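Local coordinates for N-alpha-acetyltransferase 38, NatC auxiliary subunit (Saccharomyces cerevisiae, PDB 6YGB), which serves as the small Sm-like auxiliary subunit of the NatC N-terminal acetyltransferase, which acetylates nascent protein chains cotranslationally at the ribosome, at residues 19-24 with 44-49; 37-42 with 56-61. All coordinates share one frame; numbering follows the deposited sequence.

Contact 1 of 2, residues 19-24 with 44-49; sequences TEDRIL and ERMGSS
R22 and E44 meet as a salt bridge, NH2 of R22 lying 2.9 Å from OE2 of E44. The same OE2 sits 3.0 Å from NE of R22, so one oxygen lies close to two nitrogens of the guanidinium. It approaches that group obliquely, and the carboxylate and guanidinium planes are turned 75° apart. R22 has CG between its backbone N and carbonyl carbon (chi1 56°), and a bend at chi3 turns the chain toward E44. E20 joins the network by a long pairing, OE1 to NH1 of R22 at 4.0 Å. The charges have further partners: OE1 of E44 pairs with R51, OE2 accepts a hydrogen bond from S65 of the N-alpha-acetyltransferase 35 chain, and NH1 of R22 meets D63 of that same chain. R45, whose extended side chain leads away, pairs with E43 and with D17 of N-alpha-acetyltransferase 35.

The backbones are tied where I23 and R45 form an antiparallel hydrogen-bonded pair. I23 N gives its hydrogen to R45 O at 2.8 Å, and R45 N returns one to I23 O at 2.7 Å, the latter with the donor in the carbonyl plane. L24 and E44 follow as the non-hydrogen-bonded pair, and a type II' turn from M46 to S49 reverses the chain, with G47 at positive phi.

Apolar contacts fill in beside the charges. CG of M46 lies 3.5 Å from CB of R22, and CD2 of L24 reaches CG of E44 at 3.7 Å.

In this Sm domain, then, the buried R22, just before strand 23-32, meets the buried E44 of strand 42-46. With both carboxylate oxygens of E44 near arginines, the glutamate is probably held ionised, and the charged network couples the strand pair directly to the large auxiliary subunit.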
ATOM      1  N   THR C  19     -11.393  17.294  34.689  1.00119.89           N
ATOM      2  CA  THR C  19     -11.450  18.673  35.167  1.00128.85           C
ATOM      3  C   THR C  19     -12.685  19.391  34.630  1.00130.03           C
ATOM      4  O   THR C  19     -13.328  20.163  35.354  1.00133.69           O
ATOM      5  CB  THR C  19     -10.173  19.425  34.778  1.00132.58           C
ATOM      6  OG1 THR C  19      -9.970  19.334  33.361  1.00132.67           O
ATOM      7  CG2 THR C  19      -8.959  18.845  35.502  1.00134.01           C
ATOM      8  N   GLU C  20     -13.029  19.152  33.366  1.00125.66           N
ATOM      9  CA  GLU C  20     -14.271  19.648  32.792  1.00122.20           C
ATOM     10  C   GLU C  20     -15.425  18.739  33.217  1.00117.30           C
ATOM     11  O   GLU C  20     -15.219  17.689  33.828  1.00119.85           O
ATOM     12  CB  GLU C  20     -14.150  19.727  31.267  1.00121.90           C
ATOM     13  CG  GLU C  20     -12.867  20.425  30.809  1.00122.78           C
ATOM     14  CD  GLU C  20     -12.490  20.153  29.356  1.00121.48           C
ATOM     15  OE1 GLU C  20     -12.749  19.036  28.857  1.00119.44           O
ATOM     16  OE2 GLU C  20     -11.921  21.066  28.716  1.00122.47           O
ATOM     17  N   ASP C  21     -16.657  19.140  32.898  1.00111.71           N
ATOM     18  CA  ASP C  21     -17.818  18.343  33.308  1.00101.60           C
ATOM     19  C   ASP C  21     -18.077  17.204  32.317  1.00 90.52           C
ATOM     20  O   ASP C  21     -19.127  17.098  31.687  1.00 88.65           O
ATOM     21  CB  ASP C  21     -19.048  19.230  33.500  1.00101.33           C
ATOM     22  CG  ASP C  21     -19.426  20.004  32.250  1.00 97.85           C
ATOM     23  OD1 ASP C  21     -18.750  19.833  31.210  1.00 93.51           O
ATOM     24  OD2 ASP C  21     -20.397  20.786  32.309  1.00 99.17           O
ATOM     25  N   ARG C  22     -17.069  16.343  32.185  1.00 84.30           N
ATOM     26  CA  ARG C  22     -17.172  15.112  31.419  1.00 79.85           C
ATOM     27  C   ARG C  22     -16.720  13.966  32.308  1.00 77.43           C
ATOM     28  O   ARG C  22     -15.792  14.124  33.106  1.00 68.07           O
ATOM     29  CB  ARG C  22     -16.323  15.170  30.134  1.00 78.32           C
ATOM     30  CG  ARG C  22     -14.854  15.475  30.370  1.00 78.98           C
ATOM     31  CD  ARG C  22     -14.105  15.813  29.084  1.00 74.32           C
ATOM     32  NE  ARG C  22     -13.916  14.663  28.205  1.00 69.95           N
ATOM     33  CZ  ARG C  22     -12.902  14.537  27.353  1.00 66.29           C
ATOM     34  NH1 ARG C  22     -11.975  15.483  27.274  1.00 65.13           N
ATOM     35  NH2 ARG C  22     -12.805  13.461  26.586  1.00 63.23           N
ATOM     36  N   ILE C  23     -17.387  12.820  32.181  1.00 73.99           N
ATOM     37  CA  ILE C  23     -17.122  11.655  33.016  1.00 73.02           C
ATOM     38  C   ILE C  23     -16.716  10.492  32.121  1.00 69.68           C
ATOM     39  O   ILE C  23     -17.379  10.216  31.114  1.00 68.83           O
ATOM     40  CB  ILE C  23     -18.348  11.286  33.874  1.00 75.47           C
ATOM     41  CG1 ILE C  23     -18.700  12.436  34.820  1.00 78.25           C
ATOM     42  CG2 ILE C  23     -18.096   9.998  34.655  1.00 75.12           C
ATOM     43  CD1 ILE C  23     -19.831  12.121  35.776  1.00 81.46           C
ATOM     44  N   LEU C  24     -15.638   9.807  32.490  1.00 68.00           N
ATOM     45  CA  LEU C  24     -15.164   8.639  31.758  1.00 64.92           C
ATOM     46  C   LEU C  24     -15.406   7.390  32.595  1.00 65.12           C
ATOM     47  O   LEU C  24     -14.951   7.306  33.740  1.00 65.91           O
ATOM     48  CB  LEU C  24     -13.682   8.768  31.407  1.00 63.02           C
ATOM     49  CG  LEU C  24     -13.280   9.924  30.495  1.00 63.03           C
ATOM     50  CD1 LEU C  24     -11.783   9.898  30.264  1.00 61.60           C
ATOM     51  CD2 LEU C  24     -14.031   9.865  29.176  1.00 62.43           C
ATOM     52  N   GLU C  44     -17.620   8.074  27.419  1.00 63.27           N
ATOM     53  CA  GLU C  44     -17.536   9.482  27.784  1.00 64.38           C
ATOM     54  C   GLU C  44     -18.947  10.034  27.942  1.00 69.35           C
ATOM     55  O   GLU C  44     -19.739  10.001  26.992  1.00 61.89           O
ATOM     56  CB  GLU C  44     -16.770  10.281  26.731  1.00 60.80           C
ATOM     57  CG  GLU C  44     -16.476  11.712  27.150  1.00 62.77           C
ATOM     58  CD  GLU C  44     -16.483  12.684  25.985  1.00 64.09           C
ATOM     59  OE1 GLU C  44     -17.335  12.535  25.083  1.00 64.28           O
ATOM     60  OE2 GLU C  44     -15.635  13.599  25.974  1.00 65.06           O
ATOM     61  N   ARG C  45     -19.254  10.551  29.131  1.00 72.04           N
ATOM     62  CA  ARG C  45     -20.568  11.109  29.432  1.00 75.97           C
ATOM     63  C   ARG C  45     -20.435  12.596  29.726  1.00 78.16           C
ATOM     64  O   ARG C  45     -19.708  12.991  30.644  1.00 76.52           O
ATOM     65  CB  ARG C  45     -21.214  10.376  30.611  1.00 80.41           C
ATOM     66  CG  ARG C  45     -21.537   8.915  30.324  1.00 83.60           C
ATOM     67  CD  ARG C  45     -22.076   8.187  31.548  1.00 88.50           C
ATOM     68  NE  ARG C  45     -22.428   6.809  31.216  1.00 90.74           N
ATOM     69  CZ  ARG C  45     -22.854   5.902  32.089  1.00 94.29           C
ATOM     70  NH1 ARG C  45     -22.987   6.216  33.370  1.00 97.88           N
ATOM     71  NH2 ARG C  45     -23.146   4.677  31.676  1.00 94.19           N
ATOM     72  N   MET C  46     -21.142  13.417  28.949  1.00 82.86           N
ATOM     73  CA  MET C  46     -21.185  14.867  29.138  1.00 87.75           C
ATOM     74  C   MET C  46     -22.645  15.304  29.123  1.00 89.55           C
ATOM     75  O   MET C  46     -23.252  15.398  28.053  1.00 90.34           O
ATOM     76  CB  MET C  46     -20.398  15.598  28.055  1.00 90.31           C
ATOM     77  CG  MET C  46     -18.984  15.100  27.850  1.00 89.44           C
ATOM     78  SD  MET C  46     -18.034  16.204  26.787  1.00 92.17           S
ATOM     79  CE  MET C  46     -18.136  17.730  27.719  1.00 95.98           C
ATOM     80  N   GLY C  47     -23.193  15.577  30.299  1.00 90.21           N
ATOM     81  CA  GLY C  47     -24.558  16.065  30.383  1.00 90.74           C
ATOM     82  C   GLY C  47     -25.550  15.037  29.875  1.00 89.92           C
ATOM     83  O   GLY C  47     -25.733  13.965  30.469  1.00 88.39           O
ATOM     84  N   SER C  48     -26.217  15.368  28.766  1.00 91.75           N
ATOM     85  CA  SER C  48     -27.180  14.442  28.182  1.00 91.09           C
ATOM     86  C   SER C  48     -26.489  13.374  27.342  1.00 88.21           C
ATOM     87  O   SER C  48     -26.956  12.231  27.279  1.00 86.95           O
ATOM     88  CB  SER C  48     -28.194  15.205  27.331  1.00 91.03           C
ATOM     89  OG  SER C  48     -27.542  15.995  26.351  1.00 88.55           O
ATOM     90  N   SER C  49     -25.377  13.722  26.700  1.00 87.53           N
ATOM     91  CA  SER C  49     -24.791  12.885  25.666  1.00 87.30           C
ATOM     92  C   SER C  49     -23.909  11.776  26.242  1.00 87.48           C
ATOM     93  O   SER C  49     -23.371  11.864  27.350  1.00 87.81           O
ATOM     94  CB  SER C  49     -23.969  13.733  24.695  1.00 86.75           C
ATOM     95  OG  SER C  49     -24.805  14.538  23.881  1.00 88.93           O
TER

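Contact 2 of 2, residues 37-42 with 56-61; sequences LLLDHV and VSVPRR
The peptide groups of L39 and V56 are the flat groups that meet across this contact, L39 N reaching V56 O at 2.7 Å, nearly along the C=O axis and almost straight at 174°. At the corner beyond them the carboxylate carbon CG of D40 lies 3.7 Å above one face of the H41 imidazole, over its centre. The H41 backbone N also bonds to OD1 of D40, from above the carboxylate plane.

Between the strands, two antiparallel hydrogen-bonded pairs, L37 with V58 and L39 with V56, give four backbone bonds. L38 and S57 form the non-hydrogen-bonded pair on the opposite face: CG of L38 stands anti to its backbone N (chi1 -173°), and its CD1 branch rests 3.7 Å from CB of S57. Past the corner, the side chain of V42 crosses that of V56 at about a right angle, its CB 3.7 Å from CG2 of V56.

Strand 23-32 flanks 37-39 on its other side. L37 and V58 pack against strand 63-69, while L39 and V58 also reach strand 13-18. Strand 56-58 continues the sheet into N-alpha-acetyltransferase 35 by a parallel ladder, with S57 OG bonded to L55 O of that chain.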
ATOM      1  N   LEU C  37      -3.356   6.897  34.224  1.00 61.22           N
ATOM      2  CA  LEU C  37      -4.265   5.773  34.064  1.00 61.35           C
ATOM      3  C   LEU C  37      -4.424   5.421  32.593  1.00 60.88           C
ATOM      4  O   LEU C  37      -4.373   6.288  31.720  1.00 61.82           O
ATOM      5  CB  LEU C  37      -5.639   6.090  34.658  1.00 61.68           C
ATOM      6  CG  LEU C  37      -5.713   6.563  36.109  1.00 61.78           C
ATOM      7  CD1 LEU C  37      -7.074   7.159  36.373  1.00 61.51           C
ATOM      8  CD2 LEU C  37      -5.434   5.422  37.074  1.00 62.91           C
ATOM      9  N   LEU C  38      -4.616   4.132  32.326  1.00 58.53           N
ATOM     10  CA  LEU C  38      -4.995   3.648  31.005  1.00 56.10           C
ATOM     11  C   LEU C  38      -6.298   2.884  31.164  1.00 57.34           C
ATOM     12  O   LEU C  38      -6.359   1.912  31.925  1.00 58.36           O
ATOM     13  CB  LEU C  38      -3.908   2.760  30.392  1.00 56.20           C
ATOM     14  CG  LEU C  38      -4.123   2.318  28.940  1.00 53.97           C
ATOM     15  CD1 LEU C  38      -4.140   3.513  27.995  1.00 52.65           C
ATOM     16  CD2 LEU C  38      -3.058   1.318  28.519  1.00 52.80           C
ATOM     17  N   LEU C  39      -7.336   3.331  30.465  1.00 59.52           N
ATOM     18  CA  LEU C  39      -8.670   2.767  30.591  1.00 61.87           C
ATOM     19  C   LEU C  39      -9.135   2.202  29.257  1.00 61.69           C
ATOM     20  O   LEU C  39      -8.830   2.752  28.194  1.00 57.38           O
ATOM     21  CB  LEU C  39      -9.668   3.821  31.083  1.00 61.29           C
ATOM     22  CG  LEU C  39      -9.483   4.411  32.481  1.00 61.87           C
ATOM     23  CD1 LEU C  39     -10.484   5.532  32.724  1.00 61.84           C
ATOM     24  CD2 LEU C  39      -9.624   3.333  33.539  1.00 62.63           C
ATOM     25  N   ASP C  40      -9.885   1.106  29.322  1.00 65.25           N
ATOM     26  CA  ASP C  40     -10.409   0.435  28.146  1.00 68.87           C
ATOM     27  C   ASP C  40     -11.930   0.450  28.179  1.00 72.08           C
ATOM     28  O   ASP C  40     -12.540   0.552  29.247  1.00 74.14           O
ATOM     29  CB  ASP C  40      -9.903  -1.007  28.064  1.00 71.40           C
ATOM     30  CG  ASP C  40      -9.929  -1.555  26.658  1.00 71.70           C
ATOM     31  OD1 ASP C  40     -10.353  -0.819  25.742  1.00 70.78           O
ATOM     32  OD2 ASP C  40      -9.520  -2.720  26.470  1.00 73.01           O
ATOM     33  N   HIS C  41     -12.534   0.345  26.994  1.00 73.97           N
ATOM     34  CA  HIS C  41     -13.988   0.357  26.832  1.00 75.91           C
ATOM     35  C   HIS C  41     -14.601   1.590  27.496  1.00 73.46           C
ATOM     36  O   HIS C  41     -15.612   1.522  28.193  1.00 74.66           O
ATOM     37  CB  HIS C  41     -14.611  -0.931  27.373  1.00 83.70           C
ATOM     38  CG  HIS C  41     -13.881  -2.174  26.964  1.00 89.28           C
ATOM     39  ND1 HIS C  41     -13.612  -2.481  25.648  1.00 89.90           N
ATOM     40  CD2 HIS C  41     -13.357  -3.184  27.700  1.00 91.45           C
ATOM     41  CE1 HIS C  41     -12.955  -3.626  25.589  1.00 90.10           C
ATOM     42  NE2 HIS C  41     -12.789  -4.074  26.820  1.00 90.96           N
ATOM     43  N   VAL C  42     -13.976   2.733  27.245  1.00 70.20           N
ATOM     44  CA  VAL C  42     -14.317   3.990  27.907  1.00 67.98           C
ATOM     45  C   VAL C  42     -15.598   4.562  27.315  1.00 65.52           C
ATOM     46  O   VAL C  42     -15.744   4.667  26.091  1.00 63.14           O
ATOM     47  CB  VAL C  42     -13.157   4.991  27.778  1.00 65.07           C
ATOM     48  CG1 VAL C  42     -13.634   6.407  28.026  1.00 66.31           C
ATOM     49  CG2 VAL C  42     -12.041   4.615  28.727  1.00 63.46           C
ATOM     50  N   VAL C  56      -8.290   4.676  26.241  1.00 57.49           N
ATOM     51  CA  VAL C  56      -7.943   6.052  26.562  1.00 57.72           C
ATOM     52  C   VAL C  56      -6.951   6.060  27.711  1.00 59.95           C
ATOM     53  O   VAL C  56      -7.075   5.280  28.660  1.00 62.91           O
ATOM     54  CB  VAL C  56      -9.181   6.891  26.931  1.00 58.04           C
ATOM     55  CG1 VAL C  56      -8.836   8.371  26.886  1.00 59.63           C
ATOM     56  CG2 VAL C  56     -10.342   6.571  26.011  1.00 57.53           C
ATOM     57  N   SER C  57      -5.971   6.947  27.627  1.00 61.27           N
ATOM     58  CA  SER C  57      -5.031   7.186  28.705  1.00 60.66           C
ATOM     59  C   SER C  57      -5.378   8.520  29.346  1.00 59.75           C
ATOM     60  O   SER C  57      -5.635   9.504  28.646  1.00 58.71           O
ATOM     61  CB  SER C  57      -3.591   7.192  28.196  1.00 59.93           C
ATOM     62  OG  SER C  57      -3.365   8.287  27.329  1.00 58.40           O
ATOM     63  N   VAL C  58      -5.396   8.546  30.671  1.00 59.82           N
ATOM     64  CA  VAL C  58      -5.799   9.710  31.449  1.00 61.52           C
ATOM     65  C   VAL C  58      -4.612  10.152  32.295  1.00 62.39           C
ATOM     66  O   VAL C  58      -4.214   9.441  33.224  1.00 61.03           O
ATOM     67  CB  VAL C  58      -7.014   9.409  32.344  1.00 62.14           C
ATOM     68  CG1 VAL C  58      -7.585  10.690  32.897  1.00 64.26           C
ATOM     69  CG2 VAL C  58      -8.061   8.631  31.563  1.00 60.72           C
ATOM     70  N   PRO C  59      -4.018  11.315  32.025  1.00 64.70           N
ATOM     71  CA  PRO C  59      -2.888  11.785  32.836  1.00 69.65           C
ATOM     72  C   PRO C  59      -3.343  12.215  34.225  1.00 76.61           C
ATOM     73  O   PRO C  59      -4.528  12.419  34.490  1.00 76.17           O
ATOM     74  CB  PRO C  59      -2.343  12.976  32.039  1.00 67.66           C
ATOM     75  CG  PRO C  59      -2.918  12.825  30.666  1.00 57.91           C
ATOM     76  CD  PRO C  59      -4.242  12.158  30.842  1.00 62.67           C
ATOM     77  N   ARG C  60      -2.361  12.356  35.118  1.00 83.55           N
ATOM     78  CA  ARG C  60      -2.643  12.624  36.528  1.00 90.14           C
ATOM     79  C   ARG C  60      -3.377  13.949  36.718  1.00 93.59           C
ATOM     80  O   ARG C  60      -4.381  14.018  37.439  1.00 94.19           O
ATOM     81  CB  ARG C  60      -1.333  12.617  37.317  1.00 95.86           C
ATOM     82  CG  ARG C  60      -1.472  13.079  38.751  1.00102.42           C
ATOM     83  CD  ARG C  60      -0.116  13.362  39.378  1.00106.48           C
ATOM     84  NE  ARG C  60      -0.238  14.092  40.639  1.00110.48           N
ATOM     85  CZ  ARG C  60      -0.322  13.513  41.834  1.00113.75           C
ATOM     86  NH1 ARG C  60      -0.293  12.190  41.934  1.00113.36           N
ATOM     87  NH2 ARG C  60      -0.429  14.256  42.930  1.00117.85           N
ATOM     88  N   ARG C  61      -2.875  15.017  36.093  1.00 95.88           N
ATOM     89  CA  ARG C  61      -3.488  16.336  36.233  1.00100.05           C
ATOM     90  C   ARG C  61      -4.940  16.333  35.775  1.00 97.86           C
ATOM     91  O   ARG C  61      -5.776  17.041  36.348  1.00100.94           O
ATOM     92  CB  ARG C  61      -2.698  17.370  35.428  1.00106.78           C
ATOM     93  CG  ARG C  61      -3.265  18.778  35.509  1.00113.95           C
ATOM     94  CD  ARG C  61      -3.048  19.572  34.224  1.00115.83           C
ATOM     95  NE  ARG C  61      -4.016  19.229  33.184  1.00115.60           N
ATOM     96  CZ  ARG C  61      -4.278  19.993  32.127  1.00117.17           C
ATOM     97  NH1 ARG C  61      -3.650  21.150  31.971  1.00120.69           N
ATOM     98  NH2 ARG C  61      -5.175  19.603  31.230  1.00115.77           N
TER

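Contacts 1 and 2 have centres about 14 Å apart in one Sm domain, and their segments alternate along the chain: 19-24, 37-42, 44-49, 56-61. Strand 23-32 is their common neighbour, pairing with 37-39 and, at its start, with 42-46; the corner at 40 and 41 separates those two partners. L24 of contact 1 bridges to contact 2, its CD2 packing 3.7 Å from CG1 of V42 and its CD1 lying near CG2 of V58. Both contacts reach N-alpha-acetyltransferase 35, contact 1 through salt bridges and apolar packing and contact 2 by continuing the sheet; the domain thus meets the large subunit both by side chains and by backbone pairing.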